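PDB 6R5T: periplasmic beta-glucosidase from Pseudomonas aeruginosa, which probably hydrolyses terminal, non-reducing beta-D-glucosyl residues of beta-glucosides in the periplasm, releasing beta-D-glucose. Local coordinates for residues Leu119-Ser124 and Met172-His177; Gly429-Gly434 and Glu457-Glu462; Leu624-Glu629 and Leu637-Thr642. The protein carries 1 engineered substitution. All blocks are in the same frame, centred on the assembly; numbering follows the deposited sequence. Where two conformers were deposited one is given.

Interaction 1. Residues Leu119-Ser124 and Met172-His177; sequences LDMSFS and MAAVKH. With BGC (beta-D-glucopyranose), chain C.
Asp-120 to Ser-122 pairs in parallel with Met-172 to Ala-174, the bonds passing back and forth between the two backbones: Met-172 N to Asp-120 O, Ser-122 N to Met-172 O, and Ala-174 N to Ser-122 O. Strands 121-122 and 172-178 are adjacent staves of the TIM barrel that forms the N-terminal domain of this family 3 glycoside hydrolase, joined through helix 146-161 in a beta-alpha-beta crossover. On one face of the sheet Met-121 and Met-172 lie side by side and point the same way, both bent at the thioether, with Met-121 CE 3.6 Å from Met-172 SD. Ala-173 is turned to the other face, against helix 146-161.

Beyond Ser-122 the first strand leaves its regular course in an inverse gamma turn centred on Phe-123. The Phe-123 ring meets the second strand with its edge: Ala-174 CB lies in the ring plane, 4.0 Å from CD1. As in TIM barrels generally, the C-terminal ends of the strands carry the binding groups. Lys-176 starts with CG between its backbone N and carbonyl carbon (chi1 70°) and then runs fully extended, which carries NZ to three acceptors: Phe-123 O at 2.8 Å, and O1 and O2 of the glucose. Phe-123 O, in the turn, thus holds the sugar-binding amine, which approaches tilted 34° from the carbonyl plane. Asp-79, Arg-137 and Glu-486 bind the same sugar. A cis peptide precedes His-177, and Lys-176 CG sits over the centre of one face of its imidazole, 3.7 Å above the plane. With ND1 hydrogen-bonded to Asp-128, the ring presents NE2 to glucose O1, a nearly straight hydrogen bond of 2.7 Å.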
loop_
_atom_site.group_PDB
_atom_site.type_symbol
_atom_site.label_atom_id
_atom_site.label_comp_id
_atom_site.label_asym_id
_atom_site.label_seq_id
_atom_site.Cartn_x
_atom_site.Cartn_y
_atom_site.Cartn_z
ATOM N N LEU A 119 -0.646 -32.203 -24.069
ATOM C CA LEU A 119 -1.467 -31.277 -23.251
ATOM C C LEU A 119 -2.577 -30.587 -24.036
ATOM O O LEU A 119 -2.394 -30.186 -25.185
ATOM C CB LEU A 119 -0.525 -30.231 -22.635
ATOM C CG LEU A 119 0.391 -30.828 -21.574
ATOM C CD1 LEU A 119 1.606 -29.916 -21.364
ATOM C CD2 LEU A 119 -0.350 -31.125 -20.264
ATOM N N ASP A 120 -3.721 -30.348 -23.373
ATOM C CA ASP A 120 -4.899 -29.704 -23.962
ATOM C C ASP A 120 -5.087 -28.275 -23.451
ATOM O O ASP A 120 -5.882 -27.559 -24.033
ATOM C CB ASP A 120 -6.180 -30.430 -23.568
ATOM C CG ASP A 120 -6.190 -31.915 -23.857
ATOM O OD1 ASP A 120 -6.051 -32.253 -25.068
ATOM O OD2 ASP A 120 -6.193 -32.712 -22.899
ATOM N N MET A 121 -4.460 -27.918 -22.326
ATOM C CA MET A 121 -4.815 -26.665 -21.618
ATOM C C MET A 121 -3.587 -26.118 -20.883
ATOM O O MET A 121 -2.814 -26.878 -20.303
ATOM C CB MET A 121 -5.950 -26.899 -20.633
ATOM C CG MET A 121 -6.268 -25.647 -19.806
ATOM S SD MET A 121 -7.503 -25.962 -18.505
ATOM C CE MET A 121 -8.958 -26.130 -19.506
ATOM N N SER A 122 -3.441 -24.806 -20.932
ATOM C CA SER A 122 -2.493 -24.113 -20.042
ATOM C C SER A 122 -3.252 -23.222 -19.068
ATOM O O SER A 122 -4.165 -22.505 -19.471
ATOM C CB SER A 122 -1.489 -23.304 -20.812
ATOM O OG SER A 122 -0.567 -22.702 -19.876
ATOM N N PHE A 123 -2.733 -23.181 -17.845
ATOM C CA PHE A 123 -3.165 -22.158 -16.865
ATOM C C PHE A 123 -2.384 -20.879 -17.181
ATOM O O PHE A 123 -1.379 -20.588 -16.526
ATOM C CB PHE A 123 -2.895 -22.683 -15.473
ATOM C CG PHE A 123 -3.584 -23.985 -15.138
ATOM C CD1 PHE A 123 -4.915 -24.198 -15.427
ATOM C CD2 PHE A 123 -2.882 -24.974 -14.499
ATOM C CE1 PHE A 123 -5.501 -25.413 -15.088
ATOM C CE2 PHE A 123 -3.466 -26.179 -14.174
ATOM C CZ PHE A 123 -4.779 -26.372 -14.457
ATOM N N SER A 124 -2.824 -20.182 -18.187
ATOM C CA SER A 124 -2.140 -19.016 -18.809
ATOM C C SER A 124 -3.148 -18.403 -19.770
ATOM O O SER A 124 -3.994 -19.132 -20.268
ATOM C CB SER A 124 -0.883 -19.487 -19.515
ATOM O OG SER A 124 -0.093 -18.443 -20.109
ATOM N N MET A 172 -6.259 -24.931 -24.932
ATOM C CA MET A 172 -7.219 -23.992 -24.330
ATOM C C MET A 172 -6.483 -23.105 -23.319
ATOM O O MET A 172 -5.599 -23.585 -22.601
ATOM C CB MET A 172 -8.326 -24.749 -23.590
ATOM C CG MET A 172 -9.300 -23.848 -22.924
ATOM S SD MET A 172 -10.781 -24.739 -22.274
ATOM C CE MET A 172 -11.542 -25.210 -23.827
ATOM N N ALA A 173 -6.828 -21.830 -23.309
ATOM C CA ALA A 173 -6.268 -20.844 -22.352
ATOM C C ALA A 173 -7.212 -20.843 -21.135
ATOM O O ALA A 173 -8.431 -20.682 -21.301
ATOM C CB ALA A 173 -6.225 -19.474 -22.949
ATOM N N ALA A 174 -6.667 -20.989 -19.947
ATOM C CA ALA A 174 -7.351 -20.746 -18.675
ATOM C C ALA A 174 -6.723 -19.456 -18.098
ATOM O O ALA A 174 -5.709 -19.535 -17.455
ATOM C CB ALA A 174 -7.216 -21.930 -17.740
ATOM N N VAL A 175 -7.356 -18.337 -18.402
ATOM C CA VAL A 175 -6.873 -16.992 -17.988
ATOM C C VAL A 175 -6.891 -16.951 -16.454
ATOM O O VAL A 175 -7.804 -17.488 -15.799
ATOM C CB VAL A 175 -7.654 -15.843 -18.623
ATOM C CG1 VAL A 175 -9.133 -15.841 -18.286
ATOM C CG2 VAL A 175 -7.006 -14.513 -18.274
ATOM N N LYS A 176 -5.880 -16.291 -15.884
ATOM C CA LYS A 176 -5.738 -16.282 -14.392
ATOM C C LYS A 176 -5.158 -14.914 -13.991
ATOM O O LYS A 176 -4.621 -14.215 -14.849
ATOM C CB LYS A 176 -4.861 -17.448 -13.948
ATOM C CG LYS A 176 -3.386 -17.359 -14.298
ATOM C CD LYS A 176 -2.639 -18.633 -14.001
ATOM C CE LYS A 176 -1.158 -18.551 -14.185
ATOM N NZ LYS A 176 -0.552 -19.888 -13.963
ATOM N N HIS A 177 -5.276 -14.518 -12.731
ATOM C CA HIS A 177 -5.962 -15.166 -11.624
ATOM C C HIS A 177 -7.194 -14.311 -11.312
ATOM O O HIS A 177 -7.037 -13.175 -10.870
ATOM C CB HIS A 177 -5.058 -15.267 -10.403
ATOM C CG HIS A 177 -3.788 -16.006 -10.617
ATOM N ND1 HIS A 177 -2.630 -15.355 -11.003
ATOM C CD2 HIS A 177 -3.481 -17.314 -10.430
ATOM C CE1 HIS A 177 -1.669 -16.282 -11.046
ATOM N NE2 HIS A 177 -2.151 -17.450 -10.738
HETATM C C2 BGC C . -1.126 -22.142 -11.105
HETATM C C3 BGC C . -1.525 -23.345 -10.226
HETATM C C4 BGC C . -0.662 -23.235 -8.940
HETATM C C5 BGC C . -1.041 -21.902 -8.270
HETATM C C6 BGC C . -0.235 -21.620 -7.022
HETATM C C1 BGC C . -1.371 -20.846 -10.323
HETATM O O1 BGC C . -0.872 -19.843 -11.151
HETATM O O2 BGC C . -1.835 -22.055 -12.335
HETATM O O3 BGC C . -1.180 -24.561 -10.921
HETATM O O4 BGC C . -1.013 -24.335 -8.085
HETATM O O5 BGC C . -0.634 -20.858 -9.103
HETATM O O6 BGC C . -0.664 -20.386 -6.434
#

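Interaction 2. Residues Gly429-Gly434 and Glu457-Glu462; sequences GANVSG and EAMLEE
Met-459 reaches out from its helix and lies along the backbone of Gly-429 to Asn-431, touching a different part of it with each portion of its side chain. Its CB rests 3.5 Å from Gly-429 O, its sulfur passes beside the peptide between Ala-430 and Asn-431 (SD to Ala-430 C 4.0 Å), and the terminal methyl CE ends 3.4 Å from Asn-431 ND2. The two side chains cross at about a right angle, and the bend at the thioether (chi3 -84°) brings CE to the ND2 end of the amide. Leu-460 adds a lighter touch, with CD2 near Gly-429 O.

Polar linkage between the segments runs through one water. It accepts from Gly-429 N at 2.7 Å and donates both to Met-459 O at 2.8 Å and to Glu-462 OE2 at 2.7 Å, so a loop N-H is coupled to a helix carbonyl and a carboxylate at once. Gly-429 follows strand 423-427, an outermost strand of the central sheet in the alpha/beta second domain (the family 3 C-terminal domain); helix 456-468 packs on the loop that leaves this strand.

Farther out, Glu-462 OE2 also forms a salt bridge with Arg-454, consistent with a carboxylate held in position to receive the water. Asn-431 OD1 takes the backbone N-H of Asp-452, a residue that Met-459 touches as well, while Leu-460 continues onto Leu-502 of helix 497-508.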
loop_
_atom_site.group_PDB
_atom_site.type_symbol
_atom_site.label_atom_id
_atom_site.label_comp_id
_atom_site.label_asym_id
_atom_site.label_seq_id
_atom_site.Cartn_x
_atom_site.Cartn_y
_atom_site.Cartn_z
ATOM N N GLY A 429 32.436 -14.363 -7.800
ATOM C CA GLY A 429 32.373 -13.034 -7.172
ATOM C C GLY A 429 31.623 -12.977 -5.873
ATOM O O GLY A 429 32.090 -12.376 -4.938
ATOM N N ALA A 430 30.412 -13.551 -5.838
ATOM C CA ALA A 430 29.582 -13.592 -4.647
ATOM C C ALA A 430 28.567 -14.706 -4.867
ATOM O O ALA A 430 28.249 -14.991 -5.984
ATOM C CB ALA A 430 28.886 -12.276 -4.423
ATOM N N ASN A 431 28.034 -15.208 -3.779
ATOM C CA ASN A 431 26.822 -16.030 -3.845
ATOM C C ASN A 431 25.634 -15.087 -4.088
ATOM O O ASN A 431 25.755 -13.857 -3.871
ATOM C CB ASN A 431 26.663 -16.827 -2.551
ATOM C CG ASN A 431 27.594 -18.019 -2.500
ATOM O OD1 ASN A 431 27.773 -18.720 -3.490
ATOM N ND2 ASN A 431 28.152 -18.201 -1.322
ATOM N N VAL A 432 24.505 -15.640 -4.503
ATOM C CA VAL A 432 23.320 -14.801 -4.849
ATOM C C VAL A 432 22.898 -13.989 -3.631
ATOM O O VAL A 432 22.371 -12.870 -3.763
ATOM C CB VAL A 432 22.149 -15.604 -5.421
ATOM C CG1 VAL A 432 22.476 -16.262 -6.726
ATOM C CG2 VAL A 432 21.585 -16.617 -4.486
ATOM N N SER A 433 23.077 -14.541 -2.435
ATOM C CA SER A 433 22.841 -13.850 -1.159
ATOM C C SER A 433 23.972 -14.198 -0.198
ATOM O O SER A 433 24.462 -15.306 -0.254
ATOM C CB SER A 433 21.497 -14.192 -0.566
ATOM O OG SER A 433 21.261 -13.464 0.648
ATOM N N GLY A 434 24.318 -13.258 0.656
ATOM C CA GLY A 434 25.239 -13.480 1.777
ATOM C C GLY A 434 24.499 -13.714 3.056
ATOM O O GLY A 434 25.155 -13.915 4.105
ATOM N N GLU A 457 34.807 -12.878 1.374
ATOM C CA GLU A 457 36.079 -12.159 1.100
ATOM C C GLU A 457 36.927 -12.907 0.064
ATOM O O GLU A 457 37.516 -12.257 -0.813
ATOM C CB GLU A 457 36.894 -12.009 2.397
ATOM C CG GLU A 457 36.265 -11.041 3.383
ATOM C CD GLU A 457 34.961 -11.460 4.077
ATOM O OE1 GLU A 457 34.213 -10.525 4.495
ATOM O OE2 GLU A 457 34.650 -12.709 4.166
ATOM N N ALA A 458 37.031 -14.240 0.144
ATOM C CA ALA A 458 37.846 -15.020 -0.819
ATOM C C ALA A 458 37.236 -14.894 -2.223
ATOM O O ALA A 458 37.950 -14.725 -3.186
ATOM C CB ALA A 458 37.950 -16.470 -0.390
ATOM N N MET A 459 35.909 -14.969 -2.320
ATOM C CA MET A 459 35.225 -14.818 -3.628
ATOM C C MET A 459 35.483 -13.419 -4.198
ATOM O O MET A 459 35.752 -13.300 -5.408
ATOM C CB MET A 459 33.728 -15.060 -3.482
ATOM C CG MET A 459 33.428 -16.533 -3.383
ATOM S SD MET A 459 31.590 -16.845 -3.316
ATOM C CE MET A 459 31.198 -16.627 -1.613
ATOM N N LEU A 460 35.416 -12.422 -3.353
ATOM C CA LEU A 460 35.673 -11.022 -3.782
ATOM C C LEU A 460 37.114 -10.887 -4.263
ATOM O O LEU A 460 37.318 -10.283 -5.291
ATOM C CB LEU A 460 35.380 -10.040 -2.658
ATOM C CG LEU A 460 33.928 -9.751 -2.350
ATOM C CD1 LEU A 460 33.810 -8.957 -1.048
ATOM C CD2 LEU A 460 33.299 -8.979 -3.485
ATOM N N GLU A 461 38.094 -11.440 -3.545
ATOM C CA GLU A 461 39.514 -11.257 -3.951
ATOM C C GLU A 461 39.754 -11.969 -5.275
ATOM O O GLU A 461 40.419 -11.430 -6.131
ATOM C CB GLU A 461 40.466 -11.757 -2.862
ATOM C CG GLU A 461 40.461 -10.903 -1.618
ATOM C CD GLU A 461 41.362 -9.663 -1.647
ATOM O OE1 GLU A 461 41.218 -8.824 -2.586
ATOM O OE2 GLU A 461 42.227 -9.530 -0.716
ATOM N N GLU A 462 39.125 -13.123 -5.506
ATOM C CA GLU A 462 39.237 -13.821 -6.801
ATOM C C GLU A 462 38.658 -12.947 -7.917
ATOM O O GLU A 462 39.256 -12.782 -8.971
ATOM C CB GLU A 462 38.546 -15.175 -6.725
ATOM C CG GLU A 462 38.724 -15.901 -8.016
ATOM C CD GLU A 462 37.919 -17.174 -8.202
ATOM O OE1 GLU A 462 38.508 -18.151 -8.754
ATOM O OE2 GLU A 462 36.728 -17.186 -7.814
HETATM O O HOH W 1 34.929 -15.257 -7.203
#

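Interaction 3. Residues Leu624-Glu629 and Leu637-Thr642; sequences LRLSSE and LEARVT
Arg-625 and Arg-640 form a hydrogen-bonded antiparallel pair that joins the outermost strand 619-626 to strand 636-645, in one sheet of the fibronectin type III-like sandwich. Arg-625 N gives to Arg-640 O at 3.0 Å, and Arg-640 N returns a bond of 2.8 Å to Arg-625 O, almost straight at 177°. Leu-626 and Ala-639 are the neighbouring non-hydrogen-bonded pair. Their face is apolar: Leu-626 CD2 packs 3.7 Å from Ala-639 CB, with Leu-624 CD1 touching the same methyl, while Leu-624 and Leu-637 also meet the second sheet through Val-718 and Phe-730.

The arginine side chains share the other face. Arg-640 NH2 makes a salt bridge of 2.8 Å with Glu-638 OE1, which lies in the guanidinium plane, and NH1 makes another with Glu-688 on strand 686-694.

Where strand 619-626 ends, Ser-627 prolongs the pairing. Its N-H binds Glu-638 O at 2.8 Å, and its OG, set between backbone N and carbonyl carbon (chi1 57°), accepts from Glu-638 N at 3.0 Å. A hydroxyl thus replaces a strand carbonyl and extends the ladder by one pair, leaving neither Glu-638 N nor Glu-638 O without a partner at the strand's end.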
loop_
_atom_site.group_PDB
_atom_site.type_symbol
_atom_site.label_atom_id
_atom_site.label_comp_id
_atom_site.label_asym_id
_atom_site.label_seq_id
_atom_site.Cartn_x
_atom_site.Cartn_y
_atom_site.Cartn_z
ATOM N N LEU A 624 3.657 16.849 -32.664
ATOM C CA LEU A 624 2.388 16.131 -32.703
ATOM C C LEU A 624 1.322 17.007 -33.369
ATOM O O LEU A 624 1.230 18.192 -33.021
ATOM C CB LEU A 624 1.980 15.836 -31.262
ATOM C CG LEU A 624 0.608 15.206 -31.095
ATOM C CD1 LEU A 624 0.482 13.863 -31.767
ATOM C CD2 LEU A 624 0.272 15.111 -29.623
ATOM N N ARG A 625 0.577 16.413 -34.273
ATOM C CA ARG A 625 -0.538 17.113 -34.956
ATOM C C ARG A 625 -1.805 16.267 -34.854
ATOM O O ARG A 625 -1.784 15.073 -35.178
ATOM C CB ARG A 625 -0.099 17.418 -36.393
ATOM C CG ARG A 625 1.092 18.379 -36.480
ATOM C CD ARG A 625 0.763 19.819 -36.066
ATOM N NE ARG A 625 1.852 20.813 -36.152
ATOM C CZ ARG A 625 2.509 21.355 -35.106
ATOM N NH1 ARG A 625 2.230 20.990 -33.859
ATOM N NH2 ARG A 625 3.466 22.257 -35.307
ATOM N N LEU A 626 -2.925 16.889 -34.472
ATOM C CA LEU A 626 -4.233 16.218 -34.447
ATOM C C LEU A 626 -5.020 16.624 -35.703
ATOM O O LEU A 626 -4.868 17.778 -36.140
ATOM C CB LEU A 626 -4.996 16.628 -33.190
ATOM C CG LEU A 626 -4.278 16.400 -31.872
ATOM C CD1 LEU A 626 -5.196 16.770 -30.704
ATOM C CD2 LEU A 626 -3.825 14.952 -31.761
ATOM N N SER A 627 -5.850 15.722 -36.197
ATOM C CA SER A 627 -6.623 15.904 -37.452
ATOM C C SER A 627 -7.704 16.978 -37.241
ATOM O O SER A 627 -8.117 17.582 -38.229
ATOM C CB SER A 627 -7.222 14.630 -37.933
ATOM O OG SER A 627 -8.041 14.070 -36.960
ATOM N N SER A 628 -8.143 17.231 -36.008
ATOM C CA SER A 628 -9.031 18.376 -35.725
ATOM C C SER A 628 -8.978 18.752 -34.249
ATOM O O SER A 628 -8.467 17.974 -33.436
ATOM C CB SER A 628 -10.455 18.156 -36.198
ATOM O OG SER A 628 -11.189 17.301 -35.362
ATOM N N GLU A 629 -9.529 19.914 -33.966
ATOM C CA GLU A 629 -9.572 20.493 -32.613
ATOM C C GLU A 629 -10.836 20.030 -31.905
ATOM O O GLU A 629 -10.892 20.225 -30.702
ATOM C CB GLU A 629 -9.496 22.011 -32.713
ATOM C CG GLU A 629 -8.094 22.497 -33.061
ATOM C CD GLU A 629 -7.831 23.984 -32.858
ATOM O OE1 GLU A 629 -8.389 24.578 -31.888
ATOM O OE2 GLU A 629 -7.047 24.550 -33.660
ATOM N N LEU A 637 -10.652 10.492 -34.414
ATOM C CA LEU A 637 -9.611 11.523 -34.496
ATOM C C LEU A 637 -8.324 10.793 -34.887
ATOM O O LEU A 637 -8.141 9.617 -34.448
ATOM C CB LEU A 637 -9.514 12.127 -33.084
ATOM C CG LEU A 637 -8.606 13.334 -32.933
ATOM C CD1 LEU A 637 -9.441 14.588 -32.790
ATOM C CD2 LEU A 637 -7.678 13.180 -31.743
ATOM N N GLU A 638 -7.469 11.457 -35.658
ATOM C CA GLU A 638 -6.075 10.979 -35.894
ATOM C C GLU A 638 -5.075 11.894 -35.178
ATOM O O GLU A 638 -5.180 13.129 -35.261
ATOM C CB GLU A 638 -5.791 10.884 -37.394
ATOM C CG GLU A 638 -6.630 9.830 -38.096
ATOM C CD GLU A 638 -6.401 9.782 -39.598
ATOM O OE1 GLU A 638 -5.763 10.724 -40.135
ATOM O OE2 GLU A 638 -6.830 8.785 -40.215
ATOM N N ALA A 639 -4.048 11.275 -34.592
ATOM C CA ALA A 639 -2.871 11.936 -34.006
ATOM C C ALA A 639 -1.688 11.480 -34.836
ATOM O O ALA A 639 -1.453 10.241 -34.928
ATOM C CB ALA A 639 -2.747 11.551 -32.566
ATOM N N ARG A 640 -1.014 12.436 -35.467
ATOM C CA ARG A 640 0.100 12.096 -36.359
ATOM C C ARG A 640 1.412 12.642 -35.844
ATOM O O ARG A 640 1.511 13.813 -35.412
ATOM C CB ARG A 640 -0.139 12.640 -37.767
ATOM C CG ARG A 640 -1.237 11.904 -38.508
ATOM C CD ARG A 640 -1.350 12.372 -39.958
ATOM N NE ARG A 640 -2.540 11.749 -40.529
ATOM C CZ ARG A 640 -2.586 11.072 -41.671
ATOM N NH1 ARG A 640 -1.520 10.975 -42.452
ATOM N NH2 ARG A 640 -3.729 10.529 -42.058
ATOM N N VAL A 641 2.435 11.808 -35.983
ATOM C CA VAL A 641 3.806 12.215 -35.673
ATOM C C VAL A 641 4.735 11.453 -36.619
ATOM O O VAL A 641 4.401 10.312 -36.979
ATOM C CB VAL A 641 4.087 11.951 -34.191
ATOM C CG1 VAL A 641 4.174 10.454 -33.880
ATOM C CG2 VAL A 641 5.257 12.728 -33.714
ATOM N N THR A 642 5.839 12.072 -36.987
ATOM C CA THR A 642 6.882 11.385 -37.777
ATOM C C THR A 642 8.010 11.001 -36.836
ATOM O O THR A 642 8.592 11.900 -36.188
ATOM C CB THR A 642 7.360 12.217 -38.970
ATOM O OG1 THR A 642 6.170 12.405 -39.742
ATOM C CG2 THR A 642 8.398 11.502 -39.811
#

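The three contacts follow one another along the chain and belong to separate parts of the fold: interaction 1 to the barrel, interaction 2 to the alpha/beta domain and interaction 3 to the fibronectin type III-like sandwich. None touches another. Centres of interactions 1 and 2 are about 41 Å apart, those of 1 and 3 about 40 Å, and those of 2 and 3 about 55 Å; even the nearest atoms of 1 and 2 are about 24 Å from each other. Interaction 1 alone contributes residues to the sugar pocket, which Glu-486 and Trp-398 of the second domain complete. Interactions 2 and 3 are structural packing remote from that pocket.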